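Local coordinates for protein tartronic semialdehyde reductase (Salmonella typhimurium, PDB 1YB4) that catalyses the reversible NADH- or NADPH-dependent reduction of tartronate semialdehyde (2-hydroxy-3-oxopropanoate) to (R)-glycerate, at residues P36-D39 with E40-S43; D146-K149 with P150-D153; N175-I178 with V179-I183; Q205-G209 with G210-S214. All blocks are in the same frame, centred on the assembly; numbering follows the deposited sequence.

Interaction 1: P36-D39 with E40-S43; sequences PVAD and ELLS
Glu40 carries its extended side chain away from Asp39, to which it is joined at the start of a very short helix, and its OE1 finds a salt bridge outside this stretch, with Arg24 of helix 15-24. The carboxylate of Asp39 stays well apart from it, with Asp39 OD2 5.9 Å from Glu40 OE2. Leu41 is the buried member of the turn. Its CG stands between the backbone N and the carbonyl carbon (chi1 74°), which swings the branched end back over the residues leading into the helix. Leu41 CG lies 3.5 Å from Val37 CG1, and the two side chains cross at about a right angle; the placing of the Leu41 CD2 methyl is doubtful, because it is modelled too close to its neighbours. Such a loop is the connection that leaves the second strand of a Rossmann fold, here strand 28-31. Ala38, at the N-cap position of helix 39-42, lies near the residues of a probable GxGxxG dinucleotide-binding turn, and Leu41 rests on Ala19 and Ile20 of helix 15-24. Leu42 comes to Val37 from another side, its CG 3.5 Å from Val37 CG1, so that one valine methyl is shared by two leucines. Ser43 then leaves helical geometry, yet its backbone N still gives a nearly straight hydrogen bond to Asp39 O (2.8 Å, 170°). Ser43 OG sits 3.4 Å from Asp39 OD1, at best a weak bond.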
loop_
_atom_site.group_PDB
_atom_site.type_symbol
_atom_site.label_atom_id
_atom_site.label_comp_id
_atom_site.label_asym_id
_atom_site.label_seq_id
_atom_site.Cartn_x
_atom_site.Cartn_y
_atom_site.Cartn_z
ATOM N N PRO A 36 35.476 23.856 6.022
ATOM C CA PRO A 36 36.705 24.420 5.469
ATOM C C PRO A 36 36.682 24.359 3.951
ATOM O O PRO A 36 36.466 23.293 3.375
ATOM C CB PRO A 36 37.779 23.519 6.052
ATOM C CG PRO A 36 37.088 22.179 6.078
ATOM C CD PRO A 36 35.740 22.542 6.646
ATOM N N VAL A 37 36.896 25.501 3.310
ATOM C CA VAL A 37 36.908 25.549 1.861
ATOM C C VAL A 37 38.050 24.688 1.331
ATOM O O VAL A 37 39.195 24.833 1.739
ATOM C CB VAL A 37 37.100 26.982 1.349
ATOM C CG1 VAL A 37 37.181 26.982 -0.160
ATOM C CG2 VAL A 37 35.966 27.855 1.815
ATOM N N ALA A 38 37.725 23.782 0.420
ATOM C CA ALA A 38 38.725 22.907 -0.171
ATOM C C ALA A 38 39.836 23.796 -0.730
ATOM O O ALA A 38 39.578 24.870 -1.286
ATOM C CB ALA A 38 38.103 22.080 -1.285
ATOM N N ASP A 39 41.076 23.359 -0.572
ATOM C CA ASP A 39 42.207 24.134 -1.065
ATOM C C ASP A 39 42.092 24.413 -2.569
ATOM O O ASP A 39 42.294 25.545 -3.017
ATOM C CB ASP A 39 43.509 23.377 -0.802
ATOM C CG ASP A 39 44.271 23.079 -2.088
ATOM O OD1 ASP A 39 44.986 23.982 -2.584
ATOM O OD2 ASP A 39 44.132 21.950 -2.615
ATOM N N GLU A 40 41.764 23.373 -3.338
ATOM C CA GLU A 40 41.658 23.475 -4.788
ATOM C C GLU A 40 40.967 24.730 -5.308
ATOM O O GLU A 40 41.483 25.372 -6.226
ATOM C CB GLU A 40 40.972 22.233 -5.364
ATOM C CG GLU A 40 41.051 22.158 -6.886
ATOM C CD GLU A 40 40.637 20.807 -7.437
ATOM O OE1 GLU A 40 40.668 20.634 -8.675
ATOM O OE2 GLU A 40 40.281 19.918 -6.630
ATOM N N LEU A 41 39.813 25.085 -4.743
ATOM C CA LEU A 41 39.122 26.282 -5.214
ATOM C C LEU A 41 39.692 27.541 -4.572
ATOM O O LEU A 41 39.557 28.635 -5.117
ATOM C CB LEU A 41 37.602 26.211 -4.982
ATOM C CG LEU A 41 36.992 26.381 -3.592
ATOM C CD1 LEU A 41 35.496 26.660 -3.716
ATOM C CD2 LEU A 41 37.237 25.135 -2.772
ATOM N N LEU A 42 40.327 27.404 -3.415
ATOM C CA LEU A 42 40.918 28.581 -2.804
ATOM C C LEU A 42 42.056 28.996 -3.726
ATOM O O LEU A 42 42.115 30.141 -4.174
ATOM C CB LEU A 42 41.446 28.280 -1.396
ATOM C CG LEU A 42 40.417 28.430 -0.269
ATOM C CD1 LEU A 42 41.036 28.056 1.065
ATOM C CD2 LEU A 42 39.910 29.868 -0.231
ATOM N N SER A 43 42.932 28.047 -4.040
ATOM C CA SER A 43 44.071 28.308 -4.913
ATOM C C SER A 43 43.664 28.307 -6.381
ATOM O O SER A 43 44.413 27.829 -7.234
ATOM C CB SER A 43 45.150 27.243 -4.709
ATOM O OG SER A 43 44.778 26.026 -5.343
#

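Interaction 2: D146-K149 with P150-D153; sequences DRVK and PLFD
Lys149 and Asp153 meet because the lysine chain bends twice, at chi2 (48°) and again at chi4 (54°), curling its ammonium group forward along the helix to the carboxylate one turn on. The resulting salt bridge, Lys149 NZ to Asp153 OD2 at 2.8 Å, uses the syn side of the oxygen, with the nitrogen 21° out of the carboxylate plane. On the buried flank, Val148 CG1 stands over the centre of one face of the Phe152 ring, 3.7 Å from its centroid, a CH-pi contact. Both pairs are i to i+4 neighbours of helix 142-155, the helical limb of the beta-alpha-beta crossover from strand 134-139 to strand 158-163. Phe152 carries the packing on to Leu118 and Ala120 of strand 115-123 and to Ile159. Between the two pairs Pro150 kinks the helix: it has no N-H, and its CD comes within 3.5 Å of Asp146 O. Leu151 N turns instead to Val148 O (2.8 Å), approaching from above the carbonyl plane. A straighter bond from Phe152 N to Val148 O, at 3.1 Å, restores the regular i to i+4 pattern. Asp153 N continues it, bonding to Lys149 O at 2.9 Å.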
loop_
_atom_site.group_PDB
_atom_site.type_symbol
_atom_site.label_atom_id
_atom_site.label_comp_id
_atom_site.label_asym_id
_atom_site.label_seq_id
_atom_site.Cartn_x
_atom_site.Cartn_y
_atom_site.Cartn_z
ATOM N N ASP A 146 18.321 32.307 -19.662
ATOM C CA ASP A 146 19.277 32.520 -20.749
ATOM C C ASP A 146 20.562 33.165 -20.262
ATOM O O ASP A 146 21.640 32.871 -20.775
ATOM C CB ASP A 146 18.673 33.400 -21.843
ATOM C CG ASP A 146 17.654 32.661 -22.703
ATOM O OD1 ASP A 146 17.910 31.491 -23.042
ATOM O OD2 ASP A 146 16.605 33.257 -23.055
ATOM N N ARG A 147 20.441 34.043 -19.270
ATOM C CA ARG A 147 21.592 34.753 -18.706
ATOM C C ARG A 147 22.553 33.865 -17.925
ATOM O O ARG A 147 23.769 33.990 -18.049
ATOM C CB ARG A 147 21.107 35.893 -17.807
ATOM C CG ARG A 147 22.217 36.705 -17.154
ATOM C CD ARG A 147 21.679 38.046 -16.693
ATOM N NE ARG A 147 20.768 37.937 -15.556
ATOM C CZ ARG A 147 19.614 38.597 -15.455
ATOM N NH1 ARG A 147 19.224 39.410 -16.431
ATOM N NH2 ARG A 147 18.852 38.459 -14.373
ATOM N N VAL A 148 21.991 32.978 -17.117
ATOM C CA VAL A 148 22.768 32.064 -16.298
ATOM C C VAL A 148 23.183 30.819 -17.098
ATOM O O VAL A 148 24.112 30.098 -16.726
ATOM C CB VAL A 148 21.919 31.642 -15.075
ATOM C CG1 VAL A 148 22.664 30.620 -14.230
ATOM C CG2 VAL A 148 21.557 32.888 -14.252
ATOM N N LYS A 149 22.490 30.595 -18.211
ATOM C CA LYS A 149 22.719 29.437 -19.077
ATOM C C LYS A 149 24.173 29.050 -19.331
ATOM O O LYS A 149 24.513 27.874 -19.253
ATOM C CB LYS A 149 21.986 29.638 -20.412
ATOM C CG LYS A 149 22.040 28.445 -21.367
ATOM C CD LYS A 149 21.682 27.127 -20.676
ATOM C CE LYS A 149 21.428 26.023 -21.692
ATOM N NZ LYS A 149 22.560 25.852 -22.653
ATOM N N PRO A 150 25.045 30.024 -19.656
ATOM C CA PRO A 150 26.466 29.719 -19.910
ATOM C C PRO A 150 27.157 29.076 -18.699
ATOM O O PRO A 150 28.101 28.283 -18.845
ATOM C CB PRO A 150 27.061 31.080 -20.250
ATOM C CG PRO A 150 25.912 31.786 -20.885
ATOM C CD PRO A 150 24.746 31.425 -19.995
ATOM N N LEU A 151 26.683 29.431 -17.506
ATOM C CA LEU A 151 27.237 28.879 -16.276
ATOM C C LEU A 151 26.676 27.475 -16.080
ATOM O O LEU A 151 27.407 26.549 -15.738
ATOM C CB LEU A 151 26.871 29.760 -15.092
ATOM C CG LEU A 151 27.155 31.244 -15.300
ATOM C CD1 LEU A 151 26.828 31.988 -14.016
ATOM C CD2 LEU A 151 28.611 31.457 -15.699
ATOM N N PHE A 152 25.374 27.312 -16.283
ATOM C CA PHE A 152 24.791 25.981 -16.148
ATOM C C PHE A 152 25.546 25.029 -17.087
ATOM O O PHE A 152 25.801 23.869 -16.736
ATOM C CB PHE A 152 23.307 25.981 -16.530
ATOM C CG PHE A 152 22.398 26.594 -15.497
ATOM C CD1 PHE A 152 22.630 26.408 -14.131
ATOM C CD2 PHE A 152 21.273 27.312 -15.888
ATOM C CE1 PHE A 152 21.749 26.927 -13.166
ATOM C CE2 PHE A 152 20.382 27.836 -14.926
ATOM C CZ PHE A 152 20.623 27.643 -13.570
ATOM N N ASP A 153 25.913 25.535 -18.270
ATOM C CA ASP A 153 26.623 24.743 -19.285
ATOM C C ASP A 153 27.925 24.176 -18.763
ATOM O O ASP A 153 28.377 23.131 -19.219
ATOM C CB ASP A 153 26.922 25.578 -20.534
ATOM C CG ASP A 153 25.756 25.632 -21.505
ATOM O OD1 ASP A 153 25.765 26.500 -22.405
ATOM O OD2 ASP A 153 24.840 24.802 -21.386
#

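Interaction 3: N175-I178 with V179-I183; sequences NQII and VALNI
Val179 lies one turn beyond Asn175 and is held to it by a backbone hydrogen bond, Val179 N to Asn175 O, at 3.0 Å. Contacts are tightest where side chains come down on the carbonyl oxygens of the preceding turn: Val179 CG2 approaches Asn175 O to 3.0 Å. Ile178 O takes the N-H of Asn182 N at 2.8 Å, while Ile178 CG2 lies alongside the amide, 3.8 Å from Asn182 ND2. Leu181 N gives Ile177 O an almost perfectly straight bond of 2.8 Å (178°). Further out the same pair is looser: Ile177 and Leu181 run side by side and point the same way, with Ile177 CG2 4.1 Å from Leu181 CD2. No side of this contact is a solvent face. Thr259 of helix 257-271 covers Ile177 and Leu181, and Ala189 and Asn182 of a second subunit lie against Ile178 and Asn182, so that this part of helix 167-195 is enclosed by its own chain and by the second subunit. The looser polar flank belongs to Gln176, whose side chain is about 4 Å from that of Lys172, the predicted active-site residue. Gln176 O accepts both Ala180 N (3.2 Å), from above the carbonyl plane, and His238 NE2, and Gln176 NE2 has a weak bond to Asp241. Together the bonds to His238 and Asp241 tie the helix to helix 235-251 beside the probable catalytic lysine and could help fix the placing of Gln176 there.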
loop_
_atom_site.group_PDB
_atom_site.type_symbol
_atom_site.label_atom_id
_atom_site.label_comp_id
_atom_site.label_asym_id
_atom_site.label_seq_id
_atom_site.Cartn_x
_atom_site.Cartn_y
_atom_site.Cartn_z
ATOM N N ASN A 175 11.020 13.510 -10.720
ATOM C CA ASN A 175 12.105 12.636 -11.151
ATOM C C ASN A 175 12.351 11.572 -10.069
ATOM O O ASN A 175 12.367 10.363 -10.347
ATOM C CB ASN A 175 13.383 13.471 -11.388
ATOM C CG ASN A 175 14.526 12.660 -12.019
ATOM O OD1 ASN A 175 15.304 11.989 -11.327
ATOM N ND2 ASN A 175 14.623 12.716 -13.345
ATOM N N GLN A 176 12.514 12.022 -8.829
ATOM C CA GLN A 176 12.781 11.108 -7.721
ATOM C C GLN A 176 11.670 10.117 -7.422
ATOM O O GLN A 176 11.941 9.007 -6.970
ATOM C CB GLN A 176 13.151 11.910 -6.480
ATOM C CG GLN A 176 14.422 12.717 -6.679
ATOM C CD GLN A 176 15.554 11.874 -7.256
ATOM O OE1 GLN A 176 15.788 11.851 -8.469
ATOM N NE2 GLN A 176 16.243 11.160 -6.388
ATOM N N ILE A 177 10.424 10.498 -7.685
ATOM C CA ILE A 177 9.313 9.571 -7.466
ATOM C C ILE A 177 9.413 8.405 -8.454
ATOM O O ILE A 177 9.340 7.244 -8.067
ATOM C CB ILE A 177 7.936 10.245 -7.677
ATOM C CG1 ILE A 177 7.600 11.164 -6.509
ATOM C CG2 ILE A 177 6.867 9.195 -7.818
ATOM C CD1 ILE A 177 6.340 11.973 -6.732
ATOM N N ILE A 178 9.585 8.724 -9.732
ATOM C CA ILE A 178 9.670 7.709 -10.766
ATOM C C ILE A 178 10.901 6.841 -10.614
ATOM O O ILE A 178 10.830 5.642 -10.838
ATOM C CB ILE A 178 9.644 8.350 -12.165
ATOM C CG1 ILE A 178 8.207 8.799 -12.477
ATOM C CG2 ILE A 178 10.201 7.386 -13.216
ATOM C CD1 ILE A 178 7.988 9.372 -13.860
ATOM N N VAL A 179 12.031 7.418 -10.225
ATOM C CA VAL A 179 13.220 6.595 -10.072
ATOM C C VAL A 179 12.970 5.576 -8.981
ATOM O O VAL A 179 13.345 4.409 -9.115
ATOM C CB VAL A 179 14.461 7.440 -9.723
ATOM C CG1 VAL A 179 15.699 6.540 -9.571
ATOM C CG2 VAL A 179 14.686 8.462 -10.819
ATOM N N ALA A 180 12.312 6.013 -7.912
ATOM C CA ALA A 180 12.006 5.131 -6.787
ATOM C C ALA A 180 10.991 4.058 -7.195
ATOM O O ALA A 180 11.219 2.860 -7.013
ATOM C CB ALA A 180 11.465 5.948 -5.614
ATOM N N LEU A 181 9.863 4.484 -7.741
ATOM C CA LEU A 181 8.864 3.529 -8.158
ATOM C C LEU A 181 9.381 2.550 -9.236
ATOM O O LEU A 181 9.034 1.369 -9.205
ATOM C CB LEU A 181 7.598 4.272 -8.621
ATOM C CG LEU A 181 6.668 4.583 -7.440
ATOM C CD1 LEU A 181 7.426 5.380 -6.375
ATOM C CD2 LEU A 181 5.452 5.342 -7.933
ATOM N N ASN A 182 10.212 3.025 -10.173
ATOM C CA ASN A 182 10.753 2.148 -11.227
ATOM C C ASN A 182 11.720 1.135 -10.615
ATOM O O ASN A 182 11.692 -0.052 -10.968
ATOM C CB ASN A 182 11.459 2.963 -12.304
ATOM C CG ASN A 182 10.494 3.528 -13.315
ATOM O OD1 ASN A 182 9.299 3.659 -13.036
ATOM N ND2 ASN A 182 10.999 3.876 -14.496
ATOM N N ILE A 183 12.552 1.593 -9.681
ATOM C CA ILE A 183 13.491 0.691 -9.022
ATOM C C ILE A 183 12.717 -0.387 -8.264
ATOM O O ILE A 183 13.075 -1.562 -8.303
ATOM C CB ILE A 183 14.427 1.445 -8.025
ATOM C CG1 ILE A 183 15.406 2.330 -8.802
ATOM C CG2 ILE A 183 15.212 0.455 -7.194
ATOM C CD1 ILE A 183 16.256 3.268 -7.923
#

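Interaction 4: Q205-G209 with G210-S214; sequences QALMG and GFASS
Met208, deposited as selenomethionine, folds back on Ser213 through bends at chi2 and chi3 (67° and -81°), which lay its terminal methyl against the returning chain. Met208 CE is 3.5 Å from Ser213 CA and 3.6 Å from Ser214 N, so the contact is made with backbone as much as with side chain. Gly210, within the turn, is extended to a phi of -180°, a conformation that suits glycine. A water bridges it to the helix end, donating to Met208 O at 2.6 Å and accepting a weak bond from Gly210 N. Leu207 closes the apolar side, with its CB 3.7 Å from Ala212 CB. A second water donates to Leu207 O at 3.0 Å; it lies implausibly close to Ala212 N, so its bond there is doubtful. No direct hydrogen bond joins 205-209 to 210-214; the link runs through waters. The end of helix 200-207 and the loop after it lead into helix 215-225, and Ser214, the N-cap of the latter, bonds through OG to Leu217 N. Leu207 and Met208 both rest on Leu217 of that helix, while Phe211 reaches across the interface to make a cation-pi contact with Arg215 of a second subunit.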
loop_
_atom_site.group_PDB
_atom_site.type_symbol
_atom_site.label_atom_id
_atom_site.label_comp_id
_atom_site.label_asym_id
_atom_site.label_seq_id
_atom_site.Cartn_x
_atom_site.Cartn_y
_atom_site.Cartn_z
ATOM N N GLN A 205 16.733 -9.457 -19.999
ATOM C CA GLN A 205 17.107 -9.390 -21.400
ATOM C C GLN A 205 15.879 -9.297 -22.289
ATOM O O GLN A 205 15.855 -8.531 -23.254
ATOM C CB GLN A 205 17.934 -10.611 -21.789
ATOM C CG GLN A 205 18.678 -10.410 -23.086
ATOM C CD GLN A 205 19.557 -9.166 -23.032
ATOM O OE1 GLN A 205 20.421 -9.041 -22.155
ATOM N NE2 GLN A 205 19.344 -8.239 -23.970
ATOM N N ALA A 206 14.856 -10.077 -21.958
ATOM C CA ALA A 206 13.628 -10.062 -22.740
ATOM C C ALA A 206 12.890 -8.731 -22.611
ATOM O O ALA A 206 12.674 -8.033 -23.606
ATOM C CB ALA A 206 12.718 -11.209 -22.310
ATOM N N LEU A 207 12.518 -8.386 -21.378
ATOM C CA LEU A 207 11.777 -7.162 -21.099
ATOM C C LEU A 207 12.429 -5.924 -21.676
ATOM O O LEU A 207 11.800 -4.879 -21.804
ATOM C CB LEU A 207 11.594 -6.997 -19.588
ATOM C CG LEU A 207 10.498 -7.825 -18.904
ATOM C CD1 LEU A 207 10.682 -9.304 -19.181
ATOM C CD2 LEU A 207 10.550 -7.566 -17.423
HETATM N N MSE A 208 13.696 -6.053 -22.031
HETATM C CA MSE A 208 14.433 -4.940 -22.601
HETATM C C MSE A 208 13.837 -4.519 -23.941
HETATM O O MSE A 208 13.912 -3.346 -24.314
HETATM C CB MSE A 208 15.901 -5.317 -22.792
HETATM C CG MSE A 208 16.856 -4.160 -22.562
HETATM SE SE MSE A 208 16.854 -3.599 -20.705
HETATM C CE MSE A 208 15.270 -2.498 -20.693
ATOM N N GLY A 209 13.242 -5.473 -24.657
ATOM C CA GLY A 209 12.655 -5.172 -25.955
ATOM C C GLY A 209 11.137 -5.142 -25.985
ATOM O O GLY A 209 10.507 -5.989 -26.626
ATOM N N GLY A 210 10.554 -4.160 -25.300
ATOM C CA GLY A 210 9.107 -4.039 -25.238
ATOM C C GLY A 210 8.679 -2.839 -24.410
ATOM O O GLY A 210 9.352 -1.809 -24.425
ATOM N N PHE A 211 7.574 -2.955 -23.682
ATOM C CA PHE A 211 7.106 -1.831 -22.879
ATOM C C PHE A 211 7.621 -1.744 -21.455
ATOM O O PHE A 211 7.421 -0.730 -20.783
ATOM C CB PHE A 211 5.586 -1.778 -22.902
ATOM C CG PHE A 211 5.051 -1.049 -24.093
ATOM C CD1 PHE A 211 4.639 0.268 -23.987
ATOM C CD2 PHE A 211 5.058 -1.647 -25.347
ATOM C CE1 PHE A 211 4.247 0.987 -25.118
ATOM C CE2 PHE A 211 4.669 -0.939 -26.478
ATOM C CZ PHE A 211 4.265 0.382 -26.360
ATOM N N ALA A 212 8.305 -2.795 -21.013
ATOM C CA ALA A 212 8.884 -2.832 -19.676
ATOM C C ALA A 212 10.227 -2.108 -19.707
ATOM O O ALA A 212 10.793 -1.770 -18.667
ATOM C CB ALA A 212 9.081 -4.276 -19.235
ATOM N N SER A 213 10.730 -1.874 -20.915
ATOM C CA SER A 213 12.012 -1.192 -21.108
ATOM C C SER A 213 12.120 0.125 -20.345
ATOM O O SER A 213 11.245 0.988 -20.443
ATOM C CB SER A 213 12.249 -0.924 -22.598
ATOM O OG SER A 213 13.446 -0.203 -22.814
ATOM N N SER A 214 13.204 0.270 -19.590
ATOM C CA SER A 214 13.441 1.483 -18.827
ATOM C C SER A 214 14.932 1.727 -18.633
ATOM O O SER A 214 15.753 0.816 -18.785
ATOM C CB SER A 214 12.784 1.393 -17.441
ATOM O OG SER A 214 13.657 0.792 -16.491
HETATM O O HOH W 1 8.849 -4.944 -22.243
HETATM O O HOH W 2 12.541 -1.605 -25.581
#

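How the interactions relate
The four contacts follow one another along the chain. Interactions 1 and 2 belong to the Rossmann-type NAD-binding region, their centres about 24 Å apart, and interactions 3 and 4 to the helical region beyond it. Interaction 1 is far from interaction 4, about 46 Å between centres. Interactions 3 and 4 are about 17 Å apart by centres and touch, Asn182 ND2 lying 4.2 Å from Ser214 CB. They also meet across the subunit interface: Asn175 packs on Leu207 of a second subunit, and Ala212 on that subunit's Asn175. Of the four, interaction 3 comes nearest the predicted active-site Lys172, which belongs to the same helix, 167-195.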